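Long-range contacts in SH2 domain-containing protein 3C (Homo sapiens, PDB 3T6G), which acts as an adapter in cell adhesion and migration signalling, its C-terminal Cdc25-homology domain adopting a closed form that is required for BCAR1 binding and unfit for nucleotide exchange: residues A[128-138]-A[148-156]; A[139-147]-A[199-210]. The protein carries 2 engineered substitutions. All coordinates share one frame; numbering follows the deposited sequence.

Contact 1: residues A[128-138]-A[148-156]; sequences LHKTIQLAAEL and FAAVMGALD
In a helix hairpin of the Ras-GEF (Cdc25-homology) domain, Val151 of helix 145-155 forms a knob in a hole lined by Thr131, Leu134, Ala135 and Leu138 of helix 121-140. Its CG1, anti to the backbone N (chi1 162°), presses on Ala135 CB at 3.4 Å; the other branch, CG2, meets Leu138 CD1 at 3.6 Å and lies close to Leu134 CD2. Segments 128-138 and 148-155 run nearly antiparallel, their axes at 155° and 8.7 Å apart at closest approach, a close spacing consistent with the small Ala135 facing Val151. Toward the end of helix 145-155, Leu155 splits its methyls: CD1 touches Ile132 CG1 at 3.6 Å, whereas CD2 lies between Thr131 CG2 (3.5 Å) and Leu128 CD1. Thr131 turns its methyl to this interface and sets its carbonyl O near Val151 CG1, while its hydroxyl bonds back to Leu127 O. Near the turn of the hairpin, the ring of Phe148 is met at its edge by Ala135 O, 3.1 Å from CD1, while Met152 CG lies above one face of the ring, toward its rim. No hydrogen bond links the segments; helix 93-115 packs on Thr131 and Val151, and helix 175-193 on Met152 and Leu155.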
ATOM      1  N   LEU A 128       8.104  -1.962 -24.178  1.00 55.53           N
ATOM      2  CA  LEU A 128       8.229  -2.874 -23.040  1.00 55.20           C
ATOM      3  C   LEU A 128       9.588  -2.686 -22.373  1.00 63.44           C
ATOM      4  O   LEU A 128       9.705  -2.699 -21.156  1.00 69.76           O
ATOM      5  CB  LEU A 128       8.057  -4.324 -23.499  1.00 55.23           C
ATOM      6  CG  LEU A 128       7.957  -5.445 -22.456  1.00 55.40           C
ATOM      7  CD1 LEU A 128       6.636  -5.333 -21.725  1.00 59.15           C
ATOM      8  CD2 LEU A 128       8.091  -6.846 -23.090  1.00 45.51           C
ATOM      9  N   HIS A 129      10.628  -2.492 -23.172  1.00 67.76           N
ATOM     10  CA  HIS A 129      11.972  -2.388 -22.609  1.00 71.55           C
ATOM     11  C   HIS A 129      12.093  -1.107 -21.800  1.00 74.04           C
ATOM     12  O   HIS A 129      12.844  -1.033 -20.826  1.00 73.45           O
ATOM     13  CB  HIS A 129      13.037  -2.452 -23.717  1.00 70.80           C
ATOM     14  CG  HIS A 129      14.424  -2.131 -23.245  1.00 66.92           C
ATOM     15  ND1 HIS A 129      15.076  -2.877 -22.288  1.00 72.73           N
ATOM     16  CD2 HIS A 129      15.273  -1.136 -23.589  1.00 66.35           C
ATOM     17  CE1 HIS A 129      16.271  -2.359 -22.063  1.00 67.37           C
ATOM     18  NE2 HIS A 129      16.417  -1.304 -22.842  1.00 67.32           N
ATOM     19  N   LYS A 130      11.336  -0.102 -22.221  1.00 72.98           N
ATOM     20  CA  LYS A 130      11.388   1.199 -21.597  1.00 71.36           C
ATOM     21  C   LYS A 130      10.552   1.192 -20.316  1.00 68.21           C
ATOM     22  O   LYS A 130      10.929   1.799 -19.312  1.00 66.13           O
ATOM     23  CB  LYS A 130      10.879   2.260 -22.567  1.00 71.72           C
ATOM     24  CG  LYS A 130      11.149   3.674 -22.102  1.00 71.71           C
ATOM     25  CD  LYS A 130      10.276   4.657 -22.837  1.00 68.96           C
ATOM     26  CE  LYS A 130      10.560   6.059 -22.357  1.00 72.02           C
ATOM     27  NZ  LYS A 130       9.474   6.948 -22.814  1.00 76.52           N
ATOM     28  N   THR A 131       9.418   0.501 -20.345  1.00 59.96           N
ATOM     29  CA  THR A 131       8.670   0.277 -19.115  1.00 56.54           C
ATOM     30  C   THR A 131       9.545  -0.373 -18.028  1.00 56.75           C
ATOM     31  O   THR A 131       9.521   0.045 -16.882  1.00 68.82           O
ATOM     32  CB  THR A 131       7.457  -0.590 -19.359  1.00 62.88           C
ATOM     33  OG1 THR A 131       6.661   0.002 -20.386  1.00 71.78           O
ATOM     34  CG2 THR A 131       6.638  -0.675 -18.097  1.00 61.00           C
ATOM     35  N   ILE A 132      10.329  -1.378 -18.405  1.00 54.99           N
ATOM     36  CA  ILE A 132      11.296  -2.010 -17.506  1.00 57.10           C
ATOM     37  C   ILE A 132      12.366  -1.042 -17.001  1.00 63.82           C
ATOM     38  O   ILE A 132      12.708  -1.050 -15.820  1.00 72.06           O
ATOM     39  CB  ILE A 132      11.963  -3.245 -18.197  1.00 59.20           C
ATOM     40  CG1 ILE A 132      10.971  -4.401 -18.269  1.00 57.06           C
ATOM     41  CG2 ILE A 132      13.248  -3.700 -17.480  1.00 46.49           C
ATOM     42  CD1 ILE A 132      11.261  -5.352 -19.414  1.00 55.48           C
ATOM     43  N   GLN A 133      12.909  -0.227 -17.899  1.00 62.62           N
ATOM     44  CA  GLN A 133      13.819   0.838 -17.505  1.00 62.00           C
ATOM     45  C   GLN A 133      13.131   1.770 -16.483  1.00 63.34           C
ATOM     46  O   GLN A 133      13.732   2.154 -15.477  1.00 63.44           O
ATOM     47  CB  GLN A 133      14.288   1.626 -18.735  0.89 69.82           C
ATOM     48  CG  GLN A 133      15.261   0.868 -19.679  1.00 68.30           C
ATOM     49  OE1 GLN A 133      15.104   2.551 -21.417  1.00 69.28           O
ATOM     50  NE2 GLN A 133      17.139   1.702 -20.983  0.85 68.10           N
ATOM     51  N   LEU A 134      11.870   2.123 -16.726  1.00 55.43           N
ATOM     52  CA  LEU A 134      11.135   2.912 -15.743  1.00 63.63           C
ATOM     53  C   LEU A 134      11.097   2.199 -14.381  1.00 70.15           C
ATOM     54  O   LEU A 134      11.317   2.823 -13.341  1.00 72.52           O
ATOM     55  CB  LEU A 134       9.708   3.240 -16.209  1.00 59.91           C
ATOM     56  CG  LEU A 134       8.843   3.923 -15.130  1.00 57.54           C
ATOM     57  CD1 LEU A 134       9.613   5.056 -14.448  1.00 55.59           C
ATOM     58  CD2 LEU A 134       7.480   4.434 -15.654  1.00 43.99           C
ATOM     59  N   ALA A 135      10.817   0.899 -14.380  1.00 59.39           N
ATOM     60  CA  ALA A 135      10.761   0.166 -13.121  1.00 50.96           C
ATOM     61  C   ALA A 135      12.132   0.081 -12.465  1.00 55.89           C
ATOM     62  O   ALA A 135      12.241   0.145 -11.242  1.00 63.01           O
ATOM     63  CB  ALA A 135      10.162  -1.213 -13.307  1.00 53.12           C
ATOM     64  N   ALA A 136      13.185  -0.046 -13.265  1.00 54.95           N
ATOM     65  CA  ALA A 136      14.525  -0.087 -12.690  1.00 57.81           C
ATOM     66  C   ALA A 136      14.891   1.273 -12.094  1.00 61.11           C
ATOM     67  O   ALA A 136      15.551   1.349 -11.059  1.00 62.74           O
ATOM     68  CB  ALA A 136      15.586  -0.561 -13.732  1.00 41.24           C
ATOM     69  N   GLU A 137      14.463   2.348 -12.749  1.00 64.39           N
ATOM     70  CA  GLU A 137      14.757   3.697 -12.266  1.00 67.08           C
ATOM     71  C   GLU A 137      13.980   4.007 -10.973  1.00 66.39           C
ATOM     72  O   GLU A 137      14.536   4.460  -9.975  1.00 68.52           O
ATOM     73  CB  GLU A 137      14.427   4.727 -13.344  1.00 62.22           C
ATOM     74  CG  GLU A 137      15.439   4.793 -14.466  1.00 67.89           C
ATOM     75  CD  GLU A 137      16.737   5.413 -14.010  1.00 79.38           C
ATOM     76  OE1 GLU A 137      16.685   6.361 -13.196  1.00 78.99           O
ATOM     77  OE2 GLU A 137      17.808   4.944 -14.448  1.00 87.39           O
ATOM     78  N   LEU A 138      12.683   3.768 -11.008  1.00 53.66           N
ATOM     79  CA  LEU A 138      11.873   3.867  -9.815  1.00 53.76           C
ATOM     80  C   LEU A 138      12.556   3.155  -8.652  1.00 57.86           C
ATOM     81  O   LEU A 138      12.648   3.684  -7.542  1.00 57.50           O
ATOM     82  CB  LEU A 138      10.499   3.272 -10.096  1.00 43.92           C
ATOM     83  CG  LEU A 138       9.705   4.147 -11.057  1.00 51.11           C
ATOM     84  CD1 LEU A 138       8.437   3.476 -11.567  1.00 47.72           C
ATOM     85  CD2 LEU A 138       9.407   5.499 -10.388  1.00 53.01           C
ATOM     86  N   PHE A 148       7.371   1.643  -8.491  1.00 46.18           N
ATOM     87  CA  PHE A 148       8.136   0.479  -8.892  1.00 53.34           C
ATOM     88  C   PHE A 148       7.228  -0.753  -8.987  1.00 62.85           C
ATOM     89  O   PHE A 148       7.217  -1.444  -9.994  1.00 59.90           O
ATOM     90  CB  PHE A 148       9.252   0.217  -7.898  1.00 48.91           C
ATOM     91  CG  PHE A 148       9.868  -1.145  -8.041  1.00 59.39           C
ATOM     92  CD1 PHE A 148      10.568  -1.483  -9.195  1.00 57.38           C
ATOM     93  CD2 PHE A 148       9.759  -2.092  -7.015  1.00 62.10           C
ATOM     94  CE1 PHE A 148      11.139  -2.739  -9.340  1.00 55.88           C
ATOM     95  CE2 PHE A 148      10.336  -3.370  -7.143  1.00 62.67           C
ATOM     96  CZ  PHE A 148      11.023  -3.694  -8.315  1.00 59.70           C
ATOM     97  N   ALA A 149       6.444  -1.007  -7.943  1.00 63.86           N
ATOM     98  CA  ALA A 149       5.599  -2.202  -7.895  1.00 56.87           C
ATOM     99  C   ALA A 149       4.367  -2.033  -8.762  1.00 58.66           C
ATOM    100  O   ALA A 149       3.815  -3.006  -9.265  1.00 58.46           O
ATOM    101  CB  ALA A 149       5.187  -2.525  -6.450  1.00 53.37           C
ATOM    102  N   ALA A 150       3.908  -0.796  -8.908  1.00 53.71           N
ATOM    103  CA  ALA A 150       2.804  -0.544  -9.813  1.00 55.64           C
ATOM    104  C   ALA A 150       3.260  -0.792 -11.269  1.00 57.51           C
ATOM    105  O   ALA A 150       2.459  -1.179 -12.126  1.00 57.39           O
ATOM    106  CB  ALA A 150       2.273   0.891  -9.628  1.00 49.76           C
ATOM    107  N   VAL A 151       4.550  -0.591 -11.541  1.00 47.31           N
ATOM    108  CA  VAL A 151       5.048  -0.724 -12.901  1.00 58.47           C
ATOM    109  C   VAL A 151       5.271  -2.193 -13.250  1.00 61.46           C
ATOM    110  O   VAL A 151       4.796  -2.655 -14.289  1.00 66.43           O
ATOM    111  CB  VAL A 151       6.308   0.133 -13.156  1.00 61.60           C
ATOM    112  CG1 VAL A 151       7.045  -0.358 -14.393  1.00 60.07           C
ATOM    113  CG2 VAL A 151       5.916   1.642 -13.288  1.00 51.27           C
ATOM    114  N   MET A 152       5.998  -2.899 -12.384  1.00 52.18           N
ATOM    115  CA  MET A 152       6.041  -4.365 -12.357  1.00 58.25           C
ATOM    116  C   MET A 152       4.638  -5.000 -12.384  1.00 62.75           C
ATOM    117  O   MET A 152       4.408  -5.976 -13.082  1.00 67.42           O
ATOM    118  CB  MET A 152       6.784  -4.833 -11.108  1.00 51.06           C
ATOM    119  CG  MET A 152       8.196  -4.263 -11.006  1.00 53.56           C
ATOM    120  SD  MET A 152       9.315  -5.059 -12.180  1.00 63.24           S
ATOM    121  CE  MET A 152       9.124  -6.762 -11.673  1.00 56.26           C
ATOM    122  N   GLY A 153       3.697  -4.444 -11.634  1.00 59.10           N
ATOM    123  CA  GLY A 153       2.318  -4.875 -11.748  1.00 49.82           C
ATOM    124  C   GLY A 153       1.819  -4.842 -13.183  1.00 54.46           C
ATOM    125  O   GLY A 153       1.171  -5.773 -13.638  1.00 65.42           O
ATOM    126  N   ALA A 154       2.125  -3.774 -13.910  1.00 52.75           N
ATOM    127  CA  ALA A 154       1.760  -3.679 -15.334  1.00 49.87           C
ATOM    128  C   ALA A 154       2.415  -4.791 -16.194  1.00 59.98           C
ATOM    129  O   ALA A 154       1.759  -5.426 -17.029  1.00 55.66           O
ATOM    130  CB  ALA A 154       2.153  -2.341 -15.868  1.00 43.92           C
ATOM    131  N   LEU A 155       3.706  -5.007 -15.960  1.00 51.87           N
ATOM    132  CA  LEU A 155       4.528  -5.894 -16.753  1.00 58.37           C
ATOM    133  C   LEU A 155       4.138  -7.334 -16.528  1.00 58.45           C
ATOM    134  O   LEU A 155       4.592  -8.215 -17.236  1.00 61.57           O
ATOM    135  CB  LEU A 155       6.004  -5.692 -16.390  1.00 59.79           C
ATOM    136  CG  LEU A 155       6.546  -4.317 -16.800  1.00 63.60           C
ATOM    137  CD1 LEU A 155       7.952  -4.135 -16.288  1.00 70.00           C
ATOM    138  CD2 LEU A 155       6.501  -4.138 -18.325  1.00 60.47           C
ATOM    139  N   ASP A 156       3.276  -7.554 -15.540  1.00 62.11           N
ATOM    140  CA  ASP A 156       2.952  -8.893 -15.080  1.00 52.55           C
ATOM    141  C   ASP A 156       1.458  -9.182 -15.216  1.00 55.29           C
ATOM    142  O   ASP A 156       1.001 -10.272 -14.887  1.00 65.51           O
ATOM    143  CB  ASP A 156       3.421  -9.094 -13.635  1.00 60.75           C
ATOM    144  CG  ASP A 156       3.347 -10.567 -13.174  1.00 81.67           C
ATOM    145  OD1 ASP A 156       4.306 -11.341 -13.426  1.00 84.83           O
ATOM    146  OD2 ASP A 156       2.335 -10.949 -12.543  1.00 89.14           O
TER

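Contact 2: residues A[139-147]-A[199-210]; sequences RGTMGNMFS and PPLSNTTFPHVL
Phe146 and Phe206 form the apolar centre, side by side and pointing the same way. Their ring planes are only 8° apart but slid so far, with centroids 4.9 Å apart, that the rings barely overlap. Phe146 CB instead sits over the middle of the Phe206 ring, a CH-pi contact 3.4 Å from its centroid. The first torsion of Phe206 (chi1 -166°) swings its ring away from its own backbone N and under this methylene, and Ala65 and Ile67 also pack on it. Leu210 CD1 touches Phe146 CD1, and the thioether SD of Met145, whose chain is bent, meets Pro199 CG at 3.8 Å. A serine in place of Phe206 would probably open a gap beneath Phe146 CB and let the Phe146 ring shift.

Around this apolar centre the backbones join at a single beta bridge, Asn144 with Phe206: Met145 N donates to Phe206 O at 2.8 Å, and Phe206 N to Gly143 O at 3.2 Å, in the carbonyl plane. Gly143 O takes a second, weak bond from Thr205 N. Gly143 itself has positive phi, and its CA packs on Asn203 ND2. Asn144 is the N-cap of helix 145-155; its OD1 lies 3.4 Å from Phe206 CB and weakly accepts from Phe146 N and Ser147 N, while ND2 bonds Asp61 and Thr58. Farther out, Asn203 ND2 gives Gly140 O a weak bond, and a water links Met145 O, weakly, to His208 ND1 (2.7 Å), whose NE2 bonds Asn193. The bridge thus satisfies the carbonyls of Gly143 and Phe206 beside an apolar pair, and Asn144, anchored at ND2 and capping through OD1, probably holds the turn ready to receive the loop.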
ATOM      1  N   ARG A 139      13.082   1.967  -8.911  1.00 56.97           N
ATOM      2  CA  ARG A 139      13.607   1.173  -7.816  1.00 62.15           C
ATOM      3  C   ARG A 139      14.951   1.658  -7.334  1.00 68.41           C
ATOM      4  O   ARG A 139      15.239   1.608  -6.140  1.00 79.47           O
ATOM      5  CB  ARG A 139      13.721  -0.287  -8.213  1.00 67.37           C
ATOM      6  CG  ARG A 139      15.024  -0.893  -7.773  1.00 70.12           C
ATOM      7  CD  ARG A 139      14.883  -2.363  -7.576  1.00 71.93           C
ATOM      8  NE  ARG A 139      15.647  -2.763  -6.415  1.00 85.07           N
ATOM      9  CZ  ARG A 139      16.813  -3.381  -6.479  1.00 99.31           C
ATOM     10  NH1 ARG A 139      17.329  -3.679  -7.662  1.00105.85           N
ATOM     11  NH2 ARG A 139      17.450  -3.709  -5.362  1.00105.19           N
ATOM     12  N   GLY A 140      15.776   2.125  -8.263  1.00 69.85           N
ATOM     13  CA  GLY A 140      17.166   2.413  -7.962  1.00 68.30           C
ATOM     14  C   GLY A 140      17.489   3.881  -7.823  1.00 73.52           C
ATOM     15  O   GLY A 140      18.081   4.304  -6.841  1.00 85.05           O
ATOM     16  N   THR A 141      17.116   4.665  -8.818  1.00 70.53           N
ATOM     17  CA  THR A 141      17.388   6.089  -8.779  1.00 66.68           C
ATOM     18  C   THR A 141      16.452   6.783  -7.785  1.00 65.29           C
ATOM     19  O   THR A 141      16.901   7.497  -6.885  1.00 65.54           O
ATOM     20  CB  THR A 141      17.234   6.717 -10.176  1.00 60.76           C
ATOM     21  OG1 THR A 141      18.161   6.104 -11.073  1.00 66.64           O
ATOM     22  CG2 THR A 141      17.538   8.175 -10.121  1.00 57.21           C
ATOM     23  N   MET A 142      15.153   6.546  -7.942  1.00 57.94           N
ATOM     24  CA  MET A 142      14.135   7.207  -7.133  1.00 52.60           C
ATOM     25  C   MET A 142      13.852   6.585  -5.761  1.00 61.80           C
ATOM     26  O   MET A 142      13.237   7.232  -4.917  1.00 68.55           O
ATOM     27  CB  MET A 142      12.821   7.271  -7.914  1.00 47.27           C
ATOM     28  CG  MET A 142      12.884   8.132  -9.159  1.00 51.56           C
ATOM     29  SD  MET A 142      14.089   9.446  -8.961  1.00 66.92           S
ATOM     30  CE  MET A 142      13.077  10.631  -8.096  1.00 45.48           C
ATOM     31  N   GLY A 143      14.264   5.334  -5.545  1.00 64.54           N
ATOM     32  CA  GLY A 143      13.898   4.606  -4.332  1.00 55.46           C
ATOM     33  C   GLY A 143      12.411   4.742  -4.012  1.00 54.27           C
ATOM     34  O   GLY A 143      12.034   5.029  -2.884  1.00 52.85           O
ATOM     35  N   ASN A 144      11.575   4.576  -5.033  1.00 50.80           N
ATOM     36  CA  ASN A 144      10.131   4.683  -4.909  1.00 52.04           C
ATOM     37  C   ASN A 144       9.498   3.302  -5.097  1.00 59.98           C
ATOM     38  O   ASN A 144       9.184   2.922  -6.228  1.00 62.07           O
ATOM     39  CB  ASN A 144       9.581   5.693  -5.948  1.00 33.47           C
ATOM     40  CG  ASN A 144       8.077   5.731  -5.964  1.00 43.87           C
ATOM     41  OD1 ASN A 144       7.437   5.103  -5.113  1.00 45.43           O
ATOM     42  ND2 ASN A 144       7.489   6.446  -6.929  1.00 36.46           N
ATOM     43  N   MET A 145       9.327   2.548  -4.000  1.00 60.77           N
ATOM     44  CA  MET A 145       8.805   1.175  -4.067  1.00 56.08           C
ATOM     45  C   MET A 145       7.356   1.135  -4.523  1.00 55.60           C
ATOM     46  O   MET A 145       6.885   0.133  -5.043  1.00 57.51           O
ATOM     47  CB  MET A 145       8.892   0.458  -2.718  1.00 49.92           C
ATOM     48  CG  MET A 145      10.269   0.294  -2.111  1.00 48.03           C
ATOM     49  SD  MET A 145      11.490  -0.422  -3.243  1.00 63.89           S
ATOM     50  CE  MET A 145      11.792   0.961  -4.340  1.00 93.53           C
ATOM     51  N   PHE A 146       6.636   2.222  -4.302  1.00 51.66           N
ATOM     52  CA  PHE A 146       5.215   2.246  -4.640  1.00 51.45           C
ATOM     53  C   PHE A 146       5.018   2.080  -6.153  1.00 62.10           C
ATOM     54  O   PHE A 146       4.487   1.066  -6.605  1.00 70.63           O
ATOM     55  CB  PHE A 146       4.559   3.530  -4.102  1.00 41.53           C
ATOM     56  CG  PHE A 146       3.114   3.723  -4.539  1.00 45.21           C
ATOM     57  CD1 PHE A 146       2.083   3.127  -3.864  1.00 45.69           C
ATOM     58  CD2 PHE A 146       2.805   4.514  -5.614  1.00 47.55           C
ATOM     59  CE1 PHE A 146       0.783   3.310  -4.256  1.00 49.76           C
ATOM     60  CE2 PHE A 146       1.501   4.699  -6.004  1.00 52.57           C
ATOM     61  CZ  PHE A 146       0.492   4.096  -5.335  1.00 51.49           C
ATOM     62  N   SER A 147       5.465   3.058  -6.937  1.00 60.37           N
ATOM     63  CA  SER A 147       5.331   2.978  -8.400  1.00 54.79           C
ATOM     64  C   SER A 147       6.215   1.920  -9.074  1.00 50.82           C
ATOM     65  O   SER A 147       5.844   1.358 -10.101  1.00 51.66           O
ATOM     66  CB  SER A 147       5.486   4.352  -9.059  1.00 47.41           C
ATOM     67  OG  SER A 147       4.220   5.018  -9.041  1.00 52.69           O
ATOM     68  N   PRO A 199      14.765  -2.083   0.645  1.00 99.21           N
ATOM     69  CA  PRO A 199      15.752  -1.140   0.103  1.00 96.10           C
ATOM     70  C   PRO A 199      16.424  -0.338   1.206  1.00 96.01           C
ATOM     71  O   PRO A 199      15.788  -0.071   2.230  1.00 99.43           O
ATOM     72  CB  PRO A 199      14.904  -0.213  -0.764  1.00 92.44           C
ATOM     73  CG  PRO A 199      13.567  -0.218  -0.096  1.00 95.63           C
ATOM     74  CD  PRO A 199      13.384  -1.611   0.447  1.00 95.91           C
ATOM     75  N   PRO A 200      17.693   0.053   1.000  1.00 92.47           N
ATOM     76  CA  PRO A 200      18.404   0.813   2.030  1.00 96.13           C
ATOM     77  C   PRO A 200      17.610   2.061   2.358  1.00103.54           C
ATOM     78  O   PRO A 200      17.271   2.851   1.479  1.00102.31           O
ATOM     79  CB  PRO A 200      19.739   1.164   1.366  1.00 99.89           C
ATOM     80  CG  PRO A 200      19.491   1.038  -0.099  1.00 99.96           C
ATOM     81  CD  PRO A 200      18.443  -0.020  -0.266  1.00 94.36           C
ATOM     82  N   LEU A 201      17.278   2.202   3.631  1.00106.57           N
ATOM     83  CA  LEU A 201      16.442   3.289   4.096  1.00100.00           C
ATOM     84  C   LEU A 201      17.009   4.637   3.618  1.00 97.35           C
ATOM     85  O   LEU A 201      16.260   5.577   3.347  1.00 90.54           O
ATOM     86  CB  LEU A 201      16.381   3.218   5.625  1.00 99.40           C
ATOM     87  CG  LEU A 201      15.351   3.941   6.488  1.00 87.77           C
ATOM     88  CD1 LEU A 201      13.949   3.392   6.291  1.00 76.92           C
ATOM     89  CD2 LEU A 201      15.790   3.780   7.926  1.00 90.23           C
ATOM     90  N   SER A 202      18.331   4.718   3.488  1.00 95.47           N
ATOM     91  CA  SER A 202      18.983   5.980   3.139  1.00 96.84           C
ATOM     92  C   SER A 202      18.718   6.476   1.709  1.00 96.12           C
ATOM     93  O   SER A 202      18.915   7.656   1.417  1.00101.55           O
ATOM     94  CB  SER A 202      20.487   5.890   3.378  1.00100.12           C
ATOM     95  OG  SER A 202      21.120   5.201   2.319  1.00106.87           O
ATOM     96  N   ASN A 203      18.285   5.588   0.819  1.00 88.83           N
ATOM     97  CA  ASN A 203      17.901   6.011  -0.527  1.00 87.64           C
ATOM     98  C   ASN A 203      16.406   5.991  -0.713  1.00 79.20           C
ATOM     99  O   ASN A 203      15.906   6.319  -1.788  1.00 92.89           O
ATOM    100  CB  ASN A 203      18.567   5.149  -1.614  1.00100.54           C
ATOM    101  CG  ASN A 203      18.333   5.696  -3.034  1.00 97.95           C
ATOM    102  OD1 ASN A 203      18.927   6.699  -3.428  1.00 90.59           O
ATOM    103  ND2 ASN A 203      17.471   5.027  -3.799  1.00 94.50           N
ATOM    104  N   THR A 204      15.682   5.632   0.341  1.00 66.53           N
ATOM    105  CA  THR A 204      14.241   5.447   0.226  1.00 57.30           C
ATOM    106  C   THR A 204      13.447   6.736   0.342  1.00 60.07           C
ATOM    107  O   THR A 204      13.782   7.647   1.109  1.00 61.38           O
ATOM    108  CB  THR A 204      13.722   4.440   1.257  1.00 60.11           C
ATOM    109  OG1 THR A 204      14.517   3.251   1.189  1.00 83.88           O
ATOM    110  CG2 THR A 204      12.284   4.086   0.971  1.00 48.33           C
ATOM    111  N   THR A 205      12.332   6.743  -0.368  1.00 53.37           N
ATOM    112  CA  THR A 205      11.615   7.939  -0.702  1.00 43.78           C
ATOM    113  C   THR A 205      10.161   7.576  -0.607  1.00 54.31           C
ATOM    114  O   THR A 205       9.303   8.415  -0.358  1.00 69.00           O
ATOM    115  CB  THR A 205      11.978   8.294  -2.173  1.00 63.20           C
ATOM    116  OG1 THR A 205      12.634   9.575  -2.247  1.00 61.27           O
ATOM    117  CG2 THR A 205      10.767   8.236  -3.074  1.00 43.65           C
ATOM    118  N   PHE A 206       9.882   6.299  -0.812  1.00 51.66           N
ATOM    119  CA  PHE A 206       8.536   5.781  -0.681  1.00 49.36           C
ATOM    120  C   PHE A 206       8.615   4.273  -0.484  1.00 65.35           C
ATOM    121  O   PHE A 206       8.756   3.529  -1.443  1.00 73.01           O
ATOM    122  CB  PHE A 206       7.741   6.111  -1.924  1.00 41.56           C
ATOM    123  CG  PHE A 206       6.275   5.920  -1.763  1.00 42.44           C
ATOM    124  CD1 PHE A 206       5.390   6.657  -2.516  1.00 44.07           C
ATOM    125  CD2 PHE A 206       5.782   5.025  -0.840  1.00 48.43           C
ATOM    126  CE1 PHE A 206       4.042   6.501  -2.369  1.00 44.92           C
ATOM    127  CE2 PHE A 206       4.428   4.852  -0.695  1.00 47.66           C
ATOM    128  CZ  PHE A 206       3.559   5.582  -1.464  1.00 43.74           C
ATOM    129  N   PRO A 207       8.497   3.820   0.772  1.00 69.73           N
ATOM    130  CA  PRO A 207       8.784   2.446   1.183  1.00 52.10           C
ATOM    131  C   PRO A 207       7.729   1.504   0.642  1.00 50.16           C
ATOM    132  O   PRO A 207       6.699   1.949   0.099  1.00 43.43           O
ATOM    133  CB  PRO A 207       8.637   2.519   2.692  1.00 60.86           C
ATOM    134  CG  PRO A 207       7.491   3.490   2.856  1.00 66.79           C
ATOM    135  CD  PRO A 207       7.737   4.546   1.806  1.00 70.54           C
ATOM    136  N   HIS A 208       7.973   0.208   0.794  1.00 53.12           N
ATOM    137  CA  HIS A 208       7.020  -0.787   0.322  1.00 57.80           C
ATOM    138  C   HIS A 208       5.870  -0.906   1.351  1.00 62.01           C
ATOM    139  O   HIS A 208       6.066  -1.405   2.458  1.00 67.79           O
ATOM    140  CB  HIS A 208       7.752  -2.125   0.080  1.00 51.55           C
ATOM    141  CG  HIS A 208       6.925  -3.155  -0.619  1.00 53.49           C
ATOM    142  ND1 HIS A 208       6.083  -2.850  -1.662  1.00 53.48           N
ATOM    143  CD2 HIS A 208       6.802  -4.492  -0.414  1.00 64.64           C
ATOM    144  CE1 HIS A 208       5.474  -3.951  -2.076  1.00 56.52           C
ATOM    145  NE2 HIS A 208       5.895  -4.960  -1.335  1.00 60.97           N
ATOM    146  N   VAL A 209       4.681  -0.435   0.989  1.00 53.34           N
ATOM    147  CA  VAL A 209       3.547  -0.420   1.912  1.00 54.04           C
ATOM    148  C   VAL A 209       2.329  -1.123   1.320  1.00 59.54           C
ATOM    149  O   VAL A 209       1.266  -1.138   1.940  1.00 56.28           O
ATOM    150  CB  VAL A 209       3.100   1.047   2.312  1.00 53.12           C
ATOM    151  CG1 VAL A 209       4.252   1.867   2.851  1.00 48.14           C
ATOM    152  CG2 VAL A 209       2.468   1.778   1.135  1.00 36.48           C
ATOM    153  N   LEU A 210       2.449  -1.689   0.119  1.00 58.63           N
ATOM    154  CA  LEU A 210       1.294  -2.398  -0.450  1.00 58.38           C
ATOM    155  C   LEU A 210       0.870  -3.671   0.306  1.00 62.32           C
ATOM    156  O   LEU A 210      -0.316  -3.927   0.475  1.00 68.70           O
ATOM    157  CB  LEU A 210       1.441  -2.666  -1.946  1.00 51.23           C
ATOM    158  CG  LEU A 210       0.405  -1.777  -2.619  1.00 60.89           C
ATOM    159  CD1 LEU A 210       1.026  -0.429  -2.926  1.00 61.56           C
ATOM    160  CD2 LEU A 210      -0.170  -2.418  -3.853  1.00 61.71           C
TER
HETATM  161  O   HOH W   1       5.232  -0.761  -3.184  1.00 50.72           O

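In the fold
Contacts 1 and 2 lie about 14 Å apart, centre to centre, and share helices 121-140 and 145-155 of the Ras-GEF domain. Their segments alternate along the chain: 128-138, 139-147, 148-156, then 199-210 after helix 175-193. Contact 1 therefore packs the arms of the hairpin together, whereas contact 2 docks a distant loop on the turn joining them. At the junction, Leu138 O lies 2.9 Å from Asn144 N, probably a hydrogen bond, and Phe148 CD1 packs on Arg139 CB. The loop leading into helix 210-215 is thereby tied to the end of the hairpin, within the domain whose closed form is required for BCAR1 binding.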